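Local atomic coordinates of acyl-[acyl-carrier-protein]--UDP-N-acetylglucosamine O-acyltransferase (Acinetobacter baumannii, PDB entry 4E6U), a protein that probably transfers a hydroxyacyl chain from acyl carrier protein to UDP-N-acetylglucosamine, the first step of lipid A synthesis. Residues A[86-92]-A[111-117]; A[148-154]-A[166-172]; A[79-85]-A[102-106]; A[141-147]-A[159-165]. All coordinates share one frame; numbering follows the deposited sequence. Where two conformers were deposited one is given.

Interaction 1. Residues A[86-92]-A[111-117]; sequences LEIGNNN and TKIGSHN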
# COMPACT_ATOMS: atom_id res chain seq x y z
N LEU A 86 -5.76 20.24 -10.93
CA LEU A 86 -5.48 20.01 -9.53
C LEU A 86 -5.08 21.34 -8.90
O LEU A 86 -4.28 22.07 -9.47
CB LEU A 86 -4.34 18.98 -9.33
CG LEU A 86 -3.75 18.84 -7.91
CD1 LEU A 86 -4.78 18.29 -6.95
CD2 LEU A 86 -2.54 17.91 -7.95
N GLU A 87 -5.62 21.61 -7.72
CA GLU A 87 -5.18 22.74 -6.90
C GLU A 87 -4.69 22.27 -5.55
O GLU A 87 -5.33 21.42 -4.91
CB GLU A 87 -6.34 23.74 -6.73
CG GLU A 87 -6.63 24.55 -7.97
CD GLU A 87 -7.87 25.42 -7.86
OE1 GLU A 87 -8.57 25.38 -6.83
OE2 GLU A 87 -8.14 26.12 -8.86
N ILE A 88 -3.56 22.81 -5.11
CA ILE A 88 -2.99 22.54 -3.81
C ILE A 88 -2.77 23.90 -3.15
O ILE A 88 -2.25 24.81 -3.80
CB ILE A 88 -1.64 21.80 -3.98
CG1 ILE A 88 -1.88 20.38 -4.50
CG2 ILE A 88 -0.85 21.77 -2.69
CD1 ILE A 88 -0.61 19.71 -5.04
N GLY A 89 -3.16 24.02 -1.88
CA GLY A 89 -3.00 25.29 -1.14
C GLY A 89 -1.59 25.49 -0.62
O GLY A 89 -0.61 25.31 -1.36
N ASN A 90 -1.48 25.89 0.64
CA ASN A 90 -0.22 26.32 1.20
C ASN A 90 0.24 25.42 2.33
O ASN A 90 -0.58 24.82 3.02
CB ASN A 90 -0.38 27.73 1.78
CG ASN A 90 -1.00 28.69 0.81
OD1 ASN A 90 -0.59 28.79 -0.34
ND2 ASN A 90 -2.02 29.41 1.28
N ASN A 91 1.55 25.34 2.53
CA ASN A 91 2.10 24.72 3.72
C ASN A 91 1.76 23.24 3.89
O ASN A 91 1.62 22.74 5.00
CB ASN A 91 1.72 25.50 5.00
CG ASN A 91 2.31 26.90 5.03
OD1 ASN A 91 1.73 27.84 4.48
ND2 ASN A 91 3.44 27.05 5.67
N ASN A 92 1.64 22.55 2.76
CA ASN A 92 1.41 21.11 2.77
C ASN A 92 2.71 20.35 2.70
O ASN A 92 3.70 20.86 2.16
CB ASN A 92 0.54 20.70 1.59
CG ASN A 92 -0.83 21.35 1.66
OD1 ASN A 92 -1.66 20.99 2.52
ND2 ASN A 92 -1.10 22.29 0.76
N THR A 111 -9.63 18.64 -8.77
CA THR A 111 -9.27 18.06 -7.49
C THR A 111 -8.64 19.16 -6.68
O THR A 111 -7.83 19.92 -7.23
CB THR A 111 -8.23 16.96 -7.72
OG1 THR A 111 -8.76 16.01 -8.65
CG2 THR A 111 -7.86 16.28 -6.41
N LYS A 112 -9.02 19.29 -5.41
CA LYS A 112 -8.58 20.42 -4.59
C LYS A 112 -8.14 19.96 -3.22
O LYS A 112 -8.87 19.21 -2.56
CB LYS A 112 -9.68 21.48 -4.48
CG LYS A 112 -9.27 22.71 -3.69
CD LYS A 112 -10.27 23.83 -3.91
CE LYS A 112 -9.83 25.10 -3.19
NZ LYS A 112 -8.63 25.74 -3.82
N ILE A 113 -6.94 20.36 -2.82
CA ILE A 113 -6.46 20.15 -1.46
C ILE A 113 -6.16 21.53 -0.86
O ILE A 113 -5.63 22.40 -1.57
CB ILE A 113 -5.22 19.15 -1.40
CG1 ILE A 113 -3.89 19.81 -1.09
CG2 ILE A 113 -5.23 18.15 -2.58
CD1 ILE A 113 -2.81 18.81 -0.65
N GLY A 114 -6.46 21.70 0.42
CA GLY A 114 -6.24 22.96 1.09
C GLY A 114 -4.83 23.15 1.59
O GLY A 114 -3.87 22.96 0.82
N SER A 115 -4.72 23.53 2.85
CA SER A 115 -3.45 23.96 3.44
C SER A 115 -3.12 23.23 4.73
O SER A 115 -4.02 22.74 5.42
CB SER A 115 -3.49 25.48 3.72
OG SER A 115 -3.69 26.20 2.52
N HIS A 116 -1.83 23.16 5.06
CA HIS A 116 -1.36 22.59 6.31
C HIS A 116 -1.68 21.10 6.46
O HIS A 116 -1.83 20.60 7.57
CB HIS A 116 -1.89 23.39 7.52
CG HIS A 116 -1.44 24.81 7.54
ND1 HIS A 116 -0.18 25.18 7.97
CD2 HIS A 116 -2.06 25.95 7.17
CE1 HIS A 116 -0.05 26.49 7.86
NE2 HIS A 116 -1.18 26.98 7.38
N ASN A 117 -1.75 20.41 5.33
CA ASN A 117 -1.97 18.96 5.34
C ASN A 117 -0.66 18.21 5.35
O ASN A 117 0.33 18.69 4.81
CB ASN A 117 -2.79 18.58 4.12
CG ASN A 117 -4.16 19.22 4.13
OD1 ASN A 117 -4.99 18.88 4.99
ND2 ASN A 117 -4.44 20.10 3.20
O HOH W 1 1.78 20.43 6.94
O HOH W 2 -0.40 29.44 5.30
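Asn92 and Asn117 lie side by side with their amide planes only 3° apart, and the carboxamide oxygen of the first is gripped by two donors of the second. Asn117 N reaches Asn92 OD1 at 2.9 Å, while Asn117 ND2 comes to the same Asn92 OD1 at 3.0 Å from the other face of its plane. The nitrogen end is used as well: Asn92 ND2 lies in the carbonyl plane of Gly114 and meets a lone pair of Gly114 O at 2.9 Å. Two residues earlier in each segment, Ser115 OG accepts a hydrogen bond from Asn90 N, at 2.9 Å. It gets there by standing beside its own backbone N (chi1 -60°). At the tip of the turn, Asn91 CB covers one face of the His116 ring in a CH-pi contact, 3.8 Å from the centroid.

Further back, strands 86-88 and 111-113 run parallel and in register, joined by Glu87 N to Thr111 O at 2.8 Å. On the outer side Glu87 forms a salt bridge to Lys112, less certain because each has a second conformer, and its other oxygen pairs with Arg57.

Beyond this shell, Asn62 bonds Asn92 N and Gly89 O, and Asn117 in turn bonds Asn135 N and Gly132 O. In these coils of the left-handed parallel beta-helix, the asparagine side chain of one coil bonds the backbone of the next, satisfying buried polar groups at the corner.

Interaction 2. Residues A[148-154]-A[166-172]; sequences HIGDHVI and KIDSYSM. With EDO (1,2-ethanediol), chain L.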
# COMPACT_ATOMS: atom_id res chain seq x y z
N HIS A 148 -14.93 13.91 -0.22
CA HIS A 148 -14.76 15.21 0.41
C HIS A 148 -14.31 15.02 1.84
O HIS A 148 -14.98 14.34 2.62
CB HIS A 148 -16.06 16.04 0.34
CG HIS A 148 -16.50 16.37 -1.06
ND1 HIS A 148 -17.69 17.03 -1.32
CD2 HIS A 148 -15.93 16.14 -2.26
CE1 HIS A 148 -17.83 17.18 -2.62
NE2 HIS A 148 -16.77 16.65 -3.22
N ILE A 149 -13.15 15.59 2.18
CA ILE A 149 -12.56 15.55 3.51
C ILE A 149 -12.55 16.97 4.06
O ILE A 149 -12.15 17.92 3.36
CB ILE A 149 -11.12 14.96 3.49
CG1 ILE A 149 -11.01 13.71 2.59
CG2 ILE A 149 -10.59 14.76 4.90
CD1 ILE A 149 -11.20 12.38 3.30
N GLY A 150 -12.98 17.12 5.31
CA GLY A 150 -13.04 18.43 5.96
C GLY A 150 -11.69 18.87 6.49
O GLY A 150 -10.68 18.78 5.77
N ASP A 151 -11.67 19.37 7.72
CA ASP A 151 -10.46 19.88 8.37
C ASP A 151 -10.13 19.08 9.61
O ASP A 151 -11.03 18.52 10.27
CB ASP A 151 -10.65 21.34 8.83
CG ASP A 151 -11.13 22.25 7.72
OD1 ASP A 151 -10.71 22.14 6.56
OD2 ASP A 151 -11.97 23.14 8.00
N HIS A 152 -8.85 19.02 9.96
CA HIS A 152 -8.44 18.38 11.22
C HIS A 152 -8.82 16.91 11.32
O HIS A 152 -9.09 16.40 12.40
CB HIS A 152 -8.98 19.18 12.42
CG HIS A 152 -8.40 20.55 12.52
ND1 HIS A 152 -7.13 20.77 13.01
CD2 HIS A 152 -8.90 21.76 12.18
CE1 HIS A 152 -6.88 22.07 12.98
NE2 HIS A 152 -7.93 22.68 12.47
N VAL A 153 -8.85 16.24 10.17
CA VAL A 153 -9.14 14.81 10.10
C VAL A 153 -7.84 14.01 10.19
O VAL A 153 -6.80 14.46 9.68
CB VAL A 153 -9.85 14.48 8.77
CG1 VAL A 153 -10.11 12.98 8.63
CG2 VAL A 153 -11.16 15.29 8.65
N ILE A 154 -7.88 12.84 10.82
CA ILE A 154 -6.72 11.95 10.83
C ILE A 154 -7.18 10.65 10.23
O ILE A 154 -8.17 10.05 10.69
CB ILE A 154 -6.15 11.72 12.23
CG1 ILE A 154 -5.70 13.05 12.84
CG2 ILE A 154 -5.01 10.67 12.22
CD1 ILE A 154 -5.25 12.98 14.29
N LYS A 166 -17.94 11.14 2.41
CA LYS A 166 -17.67 12.42 3.03
C LYS A 166 -17.15 12.19 4.43
O LYS A 166 -17.81 11.54 5.25
CB LYS A 166 -18.93 13.30 3.02
CG LYS A 166 -19.45 13.51 1.62
CD LYS A 166 -20.77 14.29 1.57
CE LYS A 166 -21.31 14.32 0.15
NZ LYS A 166 -20.40 15.02 -0.81
N ILE A 167 -15.95 12.68 4.72
CA ILE A 167 -15.28 12.48 5.99
C ILE A 167 -15.13 13.84 6.61
O ILE A 167 -14.35 14.69 6.15
CB ILE A 167 -13.88 11.83 5.79
CG1 ILE A 167 -13.96 10.64 4.82
CG2 ILE A 167 -13.27 11.49 7.14
CD1 ILE A 167 -14.88 9.51 5.27
N ASP A 168 -15.95 14.11 7.63
CA ASP A 168 -16.07 15.47 8.11
C ASP A 168 -15.08 15.85 9.22
O ASP A 168 -14.32 15.01 9.72
CB ASP A 168 -17.54 15.77 8.46
CG ASP A 168 -18.36 16.15 7.23
OD1 ASP A 168 -17.78 16.39 6.16
OD2 ASP A 168 -19.60 16.23 7.33
N SER A 169 -15.08 17.13 9.57
CA SER A 169 -14.02 17.67 10.40
C SER A 169 -13.88 17.02 11.75
O SER A 169 -14.89 16.63 12.35
CB SER A 169 -14.18 19.18 10.55
OG SER A 169 -14.08 19.80 9.29
N TYR A 170 -12.64 16.88 12.22
CA TYR A 170 -12.30 16.35 13.55
C TYR A 170 -12.57 14.86 13.73
O TYR A 170 -12.45 14.33 14.83
CB TYR A 170 -12.99 17.15 14.68
CG TYR A 170 -12.78 18.64 14.59
CD1 TYR A 170 -13.82 19.48 14.18
CD2 TYR A 170 -11.54 19.22 14.91
CE1 TYR A 170 -13.64 20.87 14.10
CE2 TYR A 170 -11.35 20.60 14.84
CZ TYR A 170 -12.40 21.41 14.42
OH TYR A 170 -12.20 22.77 14.35
N SER A 171 -12.93 14.18 12.64
CA SER A 171 -13.11 12.74 12.68
C SER A 171 -11.75 12.02 12.67
O SER A 171 -10.72 12.62 12.31
CB SER A 171 -13.97 12.27 11.52
OG SER A 171 -13.35 12.56 10.27
N MET A 172 -11.77 10.76 13.08
CA MET A 172 -10.56 9.93 13.06
C MET A 172 -10.91 8.58 12.51
O MET A 172 -11.86 7.94 12.96
CB MET A 172 -9.98 9.76 14.46
CG MET A 172 -9.52 11.05 15.12
SD MET A 172 -8.69 10.79 16.71
CE MET A 172 -7.30 9.78 16.20
C1 EDO L . -15.70 19.63 2.50
O1 EDO L . -15.65 19.07 3.82
C2 EDO L . -14.33 19.55 1.83
O2 EDO L . -13.35 20.25 2.62
O HOH W 3 -16.38 16.44 3.99
O HOH W 4 -19.68 17.49 0.42
O HOH W 5 -14.37 22.46 9.68
O HOH W 6 -9.01 14.18 13.92
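His148 pairs with Lys166 and Ile149 with Ile167 in parallel register, Ile167 N bonding His148 O at 2.8 Å, and after a turn Ile154 meets Met172 in the same way. Ile149 and Ile167 lie side by side on the inner face, CD1 of Ile149, in the conformer given, resting 3.6 Å from CG1 of Ile167. Val153 wedges in at the corner: its CG2 reaches Asp168 O at 3.3 Å. Asp168 O accepts from Ser171 OG at 2.7 Å, in the carbonyl plane, which pins the type II turn from Asp168 to Ser171. Ser169 OG, held beside its backbone N (chi1 -62°), accepts from Asp151 N at 2.9 Å.

Outside the coil, the rings of His152 and Tyr170 run nearly parallel, planes 5° apart, but slid so far that they barely overlap. A water also links the two strands: it lies in the ring plane of His148 at ND1 and accepts from Lys166 NZ at 2.9 Å. A 1,2-ethanediol, probably from the crystallisation liquor, donates through O2 to Ile149 O.

Two neighbouring coils of the left-handed beta-helix are therefore joined by apolar contact inside, with serine hydroxyls tying down the turn backbone and water bridging the polar groups outside.

Interaction 3. Residues A[79-85]-A[102-106]; sequences YKGEETW and RGTVQ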
# COMPACT_ATOMS: atom_id res chain seq x y z
N TYR A 79 -12.82 9.22 -18.32
CA TYR A 79 -12.04 10.37 -18.75
C TYR A 79 -11.68 10.28 -20.23
O TYR A 79 -11.24 9.23 -20.70
CB TYR A 79 -10.77 10.50 -17.89
CG TYR A 79 -9.93 11.70 -18.26
CD1 TYR A 79 -10.29 12.98 -17.86
CD2 TYR A 79 -8.79 11.53 -19.03
CE1 TYR A 79 -9.52 14.09 -18.22
CE2 TYR A 79 -8.01 12.62 -19.39
CZ TYR A 79 -8.38 13.89 -18.98
OH TYR A 79 -7.59 14.96 -19.36
N LYS A 80 -11.91 11.37 -20.96
CA LYS A 80 -11.66 11.39 -22.41
C LYS A 80 -10.78 12.57 -22.86
O LYS A 80 -11.02 13.18 -23.90
CB LYS A 80 -12.97 11.38 -23.20
CG LYS A 80 -13.88 10.16 -22.93
CD LYS A 80 -15.10 10.12 -23.88
CE LYS A 80 -16.00 11.36 -23.76
NZ LYS A 80 -17.00 11.30 -22.65
N GLY A 81 -9.77 12.88 -22.06
CA GLY A 81 -8.77 13.88 -22.44
C GLY A 81 -9.16 15.33 -22.21
O GLY A 81 -8.46 16.23 -22.67
N GLU A 82 -10.26 15.55 -21.49
CA GLU A 82 -10.72 16.91 -21.21
C GLU A 82 -9.76 17.69 -20.32
O GLU A 82 -8.99 17.11 -19.54
CB GLU A 82 -12.10 16.88 -20.55
CG GLU A 82 -13.20 16.20 -21.37
CD GLU A 82 -13.37 14.71 -21.07
OE1 GLU A 82 -12.52 14.09 -20.38
OE2 GLU A 82 -14.37 14.13 -21.54
N GLU A 83 -9.80 19.02 -20.43
CA GLU A 83 -8.96 19.87 -19.61
C GLU A 83 -9.49 19.88 -18.19
O GLU A 83 -10.60 20.36 -17.93
CB GLU A 83 -8.92 21.30 -20.16
CG GLU A 83 -7.98 22.20 -19.38
CD GLU A 83 -7.89 23.58 -19.98
OE1 GLU A 83 -8.48 24.51 -19.39
OE2 GLU A 83 -7.25 23.72 -21.04
N THR A 84 -8.70 19.35 -17.26
CA THR A 84 -9.08 19.39 -15.85
C THR A 84 -7.84 19.66 -15.01
O THR A 84 -6.72 19.58 -15.51
CB THR A 84 -9.74 18.09 -15.37
OG1 THR A 84 -8.76 17.06 -15.39
CG2 THR A 84 -10.92 17.66 -16.28
N TRP A 85 -8.06 19.95 -13.74
CA TRP A 85 -7.07 20.60 -12.89
C TRP A 85 -6.90 19.94 -11.53
O TRP A 85 -7.78 19.20 -11.05
CB TRP A 85 -7.49 22.07 -12.67
CG TRP A 85 -7.39 22.87 -13.92
CD1 TRP A 85 -8.31 22.94 -14.94
CD2 TRP A 85 -6.29 23.69 -14.31
NE1 TRP A 85 -7.84 23.77 -15.93
CE2 TRP A 85 -6.61 24.25 -15.57
CE3 TRP A 85 -5.07 24.03 -13.71
CZ2 TRP A 85 -5.74 25.12 -16.26
CZ3 TRP A 85 -4.20 24.90 -14.40
CH2 TRP A 85 -4.55 25.43 -15.65
N ARG A 102 -5.78 14.74 -11.19
CA ARG A 102 -6.63 15.83 -11.64
C ARG A 102 -8.08 15.38 -11.74
O ARG A 102 -8.38 14.18 -11.66
CB ARG A 102 -6.10 16.40 -12.95
CG ARG A 102 -4.64 16.86 -12.83
CD ARG A 102 -4.21 17.77 -13.96
NE ARG A 102 -4.45 17.23 -15.31
CZ ARG A 102 -3.53 16.70 -16.11
NH1 ARG A 102 -2.26 16.57 -15.72
NH2 ARG A 102 -3.86 16.29 -17.33
N GLY A 103 -8.98 16.35 -11.90
CA GLY A 103 -10.42 16.04 -11.87
C GLY A 103 -11.01 15.49 -13.15
O GLY A 103 -10.31 15.16 -14.10
N THR A 104 -12.34 15.38 -13.16
CA THR A 104 -13.08 14.93 -14.34
C THR A 104 -14.18 15.94 -14.65
O THR A 104 -14.69 16.61 -13.76
CB THR A 104 -13.72 13.54 -14.16
OG1 THR A 104 -14.66 13.59 -13.08
CG2 THR A 104 -12.65 12.47 -13.87
N VAL A 105 -14.54 16.03 -15.93
CA VAL A 105 -15.58 16.98 -16.33
C VAL A 105 -16.96 16.60 -15.81
O VAL A 105 -17.80 17.48 -15.65
CB VAL A 105 -15.61 17.26 -17.84
CG1 VAL A 105 -14.31 17.96 -18.26
CG2 VAL A 105 -15.87 15.99 -18.65
N GLN A 106 -17.17 15.32 -15.53
CA GLN A 106 -18.44 14.83 -14.99
C GLN A 106 -18.78 15.42 -13.62
O GLN A 106 -19.94 15.44 -13.21
CB GLN A 106 -18.46 13.30 -14.91
CG GLN A 106 -18.59 12.59 -16.27
CD GLN A 106 -17.29 12.52 -17.06
OE1 GLN A 106 -16.22 12.90 -16.58
NE2 GLN A 106 -17.37 12.03 -18.29
O HOH W 7 -6.87 15.92 -16.69
O HOH W 8 -15.47 12.04 -20.34
O HOH W 9 -13.38 14.00 -17.61
O HOH W 10 -5.95 18.67 -18.37
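Thr84 and Gly103 make the tight part of this contact. Thr84 OG1 donates to Gly103 O at 2.8 Å, coming from well above the carbonyl plane, 51° out of it and not on a lone pair. The torsion that sets OG1 between backbone N and carbonyl carbon (chi1 68°) turns the hydroxyl at that oxygen and leaves CG2 packed against Thr104 and Val105. Next along, Gly103 N bonds Trp85 O at 3.2 Å, again from above the carbonyl plane. The side chains of Glu82 and Val105 cross at about a right angle, with CB of Glu82 3.4 Å from CG1 of Val105.

Around this, water does the joining. One molecule donates to Thr84 OG1 at 2.6 Å and to Tyr79 OH, and accepts from Arg102 NE. Tyr79 OH itself donates to Glu82 O at 2.6 Å, which braces the loop from within. On the loose outer side, two more waters connect the carboxylate of Glu82 with Gln106, one of them also reaching Lys80 NZ and the other accepting from Val105 N.

Both segments are loop excursions from the beta-helix. The first leads into strand 85-88, and the second runs from strand 99-101 toward strand 110-113. Arg102 NH1 bonds Gly71 O just past strand 69-70, Thr104 OG1 bonds Asp128, and Trp85 makes a cation-pi contact with Arg57 on strand 56-58.

Interaction 4. Residues A[141-147]-A[159-165]; sequences VGVAGHV and SGIHQFC. With EDO (1,2-ethanediol), chain I.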
# COMPACT_ATOMS: atom_id res chain seq x y z
N VAL A 141 -2.57 5.47 2.57
CA VAL A 141 -4.00 5.80 2.55
C VAL A 141 -4.47 6.00 1.11
O VAL A 141 -3.81 6.70 0.32
CB VAL A 141 -4.29 7.02 3.43
CG1 VAL A 141 -5.68 7.59 3.12
CG2 VAL A 141 -4.18 6.63 4.89
N GLY A 142 -5.58 5.38 0.75
CA GLY A 142 -6.16 5.54 -0.57
C GLY A 142 -7.48 6.26 -0.48
O GLY A 142 -8.42 5.75 0.14
N VAL A 143 -7.56 7.43 -1.07
CA VAL A 143 -8.79 8.21 -1.08
C VAL A 143 -9.33 8.14 -2.50
O VAL A 143 -8.72 8.66 -3.45
CB VAL A 143 -8.54 9.65 -0.66
CG1 VAL A 143 -9.88 10.40 -0.52
CG2 VAL A 143 -7.75 9.72 0.65
N ALA A 144 -10.48 7.49 -2.67
CA ALA A 144 -11.04 7.27 -4.00
C ALA A 144 -11.77 8.51 -4.54
O ALA A 144 -11.80 9.56 -3.91
CB ALA A 144 -11.95 6.03 -4.00
N GLY A 145 -12.33 8.36 -5.73
CA GLY A 145 -12.87 9.51 -6.45
C GLY A 145 -13.97 10.28 -5.75
O GLY A 145 -14.84 9.69 -5.11
N HIS A 146 -13.96 11.60 -5.91
CA HIS A 146 -15.06 12.47 -5.45
C HIS A 146 -15.26 12.48 -3.95
O HIS A 146 -16.32 12.87 -3.46
CB HIS A 146 -16.43 12.11 -6.12
CG HIS A 146 -16.34 11.79 -7.58
ND1 HIS A 146 -16.49 12.74 -8.57
CD2 HIS A 146 -16.16 10.61 -8.23
CE1 HIS A 146 -16.40 12.16 -9.75
NE2 HIS A 146 -16.20 10.87 -9.58
N VAL A 147 -14.25 12.07 -3.19
CA VAL A 147 -14.34 12.09 -1.73
C VAL A 147 -14.13 13.51 -1.20
O VAL A 147 -13.24 14.24 -1.68
CB VAL A 147 -13.31 11.10 -1.09
CG1 VAL A 147 -13.18 11.30 0.42
CG2 VAL A 147 -13.71 9.67 -1.39
N SER A 159 -5.55 2.69 5.26
CA SER A 159 -7.00 2.78 5.14
C SER A 159 -7.40 3.16 3.73
O SER A 159 -6.59 3.75 2.97
CB SER A 159 -7.58 3.78 6.13
OG SER A 159 -7.34 3.36 7.47
N GLY A 160 -8.62 2.81 3.36
CA GLY A 160 -9.22 3.17 2.08
C GLY A 160 -10.55 3.85 2.29
O GLY A 160 -11.35 3.43 3.13
N ILE A 161 -10.79 4.89 1.51
CA ILE A 161 -12.06 5.61 1.56
C ILE A 161 -12.73 5.49 0.20
O ILE A 161 -12.21 5.94 -0.80
CB ILE A 161 -11.86 7.06 1.94
CG1 ILE A 161 -11.08 7.14 3.26
CG2 ILE A 161 -13.23 7.78 2.05
CD1 ILE A 161 -10.62 8.52 3.63
N HIS A 162 -13.91 4.87 0.19
CA HIS A 162 -14.68 4.59 -1.02
C HIS A 162 -15.16 5.86 -1.72
O HIS A 162 -15.40 6.89 -1.09
CB HIS A 162 -15.91 3.74 -0.61
CG HIS A 162 -16.66 3.12 -1.75
ND1 HIS A 162 -17.69 3.76 -2.41
CD2 HIS A 162 -16.58 1.89 -2.31
CE1 HIS A 162 -18.19 2.96 -3.34
NE2 HIS A 162 -17.52 1.82 -3.30
N GLN A 163 -15.30 5.77 -3.04
CA GLN A 163 -15.79 6.91 -3.86
C GLN A 163 -17.04 7.56 -3.29
O GLN A 163 -17.94 6.88 -2.75
CB GLN A 163 -16.02 6.48 -5.31
CG GLN A 163 -17.00 5.33 -5.46
CD GLN A 163 -17.40 5.01 -6.89
OE1 GLN A 163 -16.94 5.64 -7.84
NE2 GLN A 163 -18.27 4.02 -7.05
N PHE A 164 -17.07 8.89 -3.36
CA PHE A 164 -18.22 9.72 -2.98
C PHE A 164 -18.45 9.86 -1.49
O PHE A 164 -19.34 10.61 -1.07
CB PHE A 164 -19.53 9.28 -3.67
CG PHE A 164 -19.49 9.41 -5.16
CD1 PHE A 164 -19.62 10.66 -5.76
CD2 PHE A 164 -19.31 8.30 -5.96
CE1 PHE A 164 -19.58 10.79 -7.15
CE2 PHE A 164 -19.26 8.42 -7.35
CZ PHE A 164 -19.39 9.67 -7.93
N CYS A 165 -17.65 9.18 -0.67
CA CYS A 165 -17.79 9.36 0.77
C CYS A 165 -17.40 10.76 1.25
O CYS A 165 -16.63 11.47 0.59
CB CYS A 165 -16.96 8.32 1.53
SG CYS A 165 -17.62 6.64 1.42
C1 EDO I . -20.96 1.96 -5.57
O1 EDO I . -20.66 3.35 -5.73
C2 EDO I . -22.19 1.81 -4.69
O2 EDO I . -21.84 1.08 -3.51
O HOH W 11 -18.17 13.40 -1.46
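His146 and Phe164 form an offset stack with planes only 3° apart and centroids 4.3 Å from each other. The edge atom CZ of Phe164 lies 3.4 Å from CD2 of His146, so each ring covers part of the other's face. Both side chains lean beside their own backbone N, which points the two rings the same way off the turns. His146 ND1 is held by a hydrogen bond to Asp107, and His127 meets the imidazole edge-to-face.

Below the rings, the two type II turns, Ala144 to Val147 and His162 to Cys165, sit in successive coils of a left-handed parallel beta-helix. Phe164 N joins them by bonding Gly145 O at 2.9 Å. Glycines Gly142 and Gly160 pair in the strands leading up, where Ile161 N bonds Gly142 O at 2.9 Å. Inside the coil, Val147 crosses Ile161 at about a right angle, CG1 of Val147 to CG2 of Ile161 at 3.9 Å. Val147 CG2 presses against His162 O at 3.3 Å.

At the outer rim, His162 ND1 donates to a lone pair of Gln163 O at 3.1 Å. Gln163 NE2 makes a weak bond to a 1,2-ethanediol, probably from the crystallisation liquor, whose O1 also lies in the plane of the His162 ring.

Interactions 2 and 4 follow the same two coils from one face to the next: their centres are 12 Å apart, His148 N lies 3.1 Å from Cys165 O, and Ile167 CD1 lies 4.0 Å from Ile161 CG2 in the interior. Interaction 1 belongs to the same sheet as interaction 2, but nearer the N-terminus and without touching it, nearest atoms being about 6 Å apart. The loops of interaction 3 run into the strands of interaction 1, where Thr111 N is 3.0 Å from Trp85 O. Interaction 3 also brushes interaction 4, Thr104 OG1 standing 4.0 Å from His146 CE1. A sulfate, probably from the crystallisation liquor, lies about 6 Å from the side chain of Arg102.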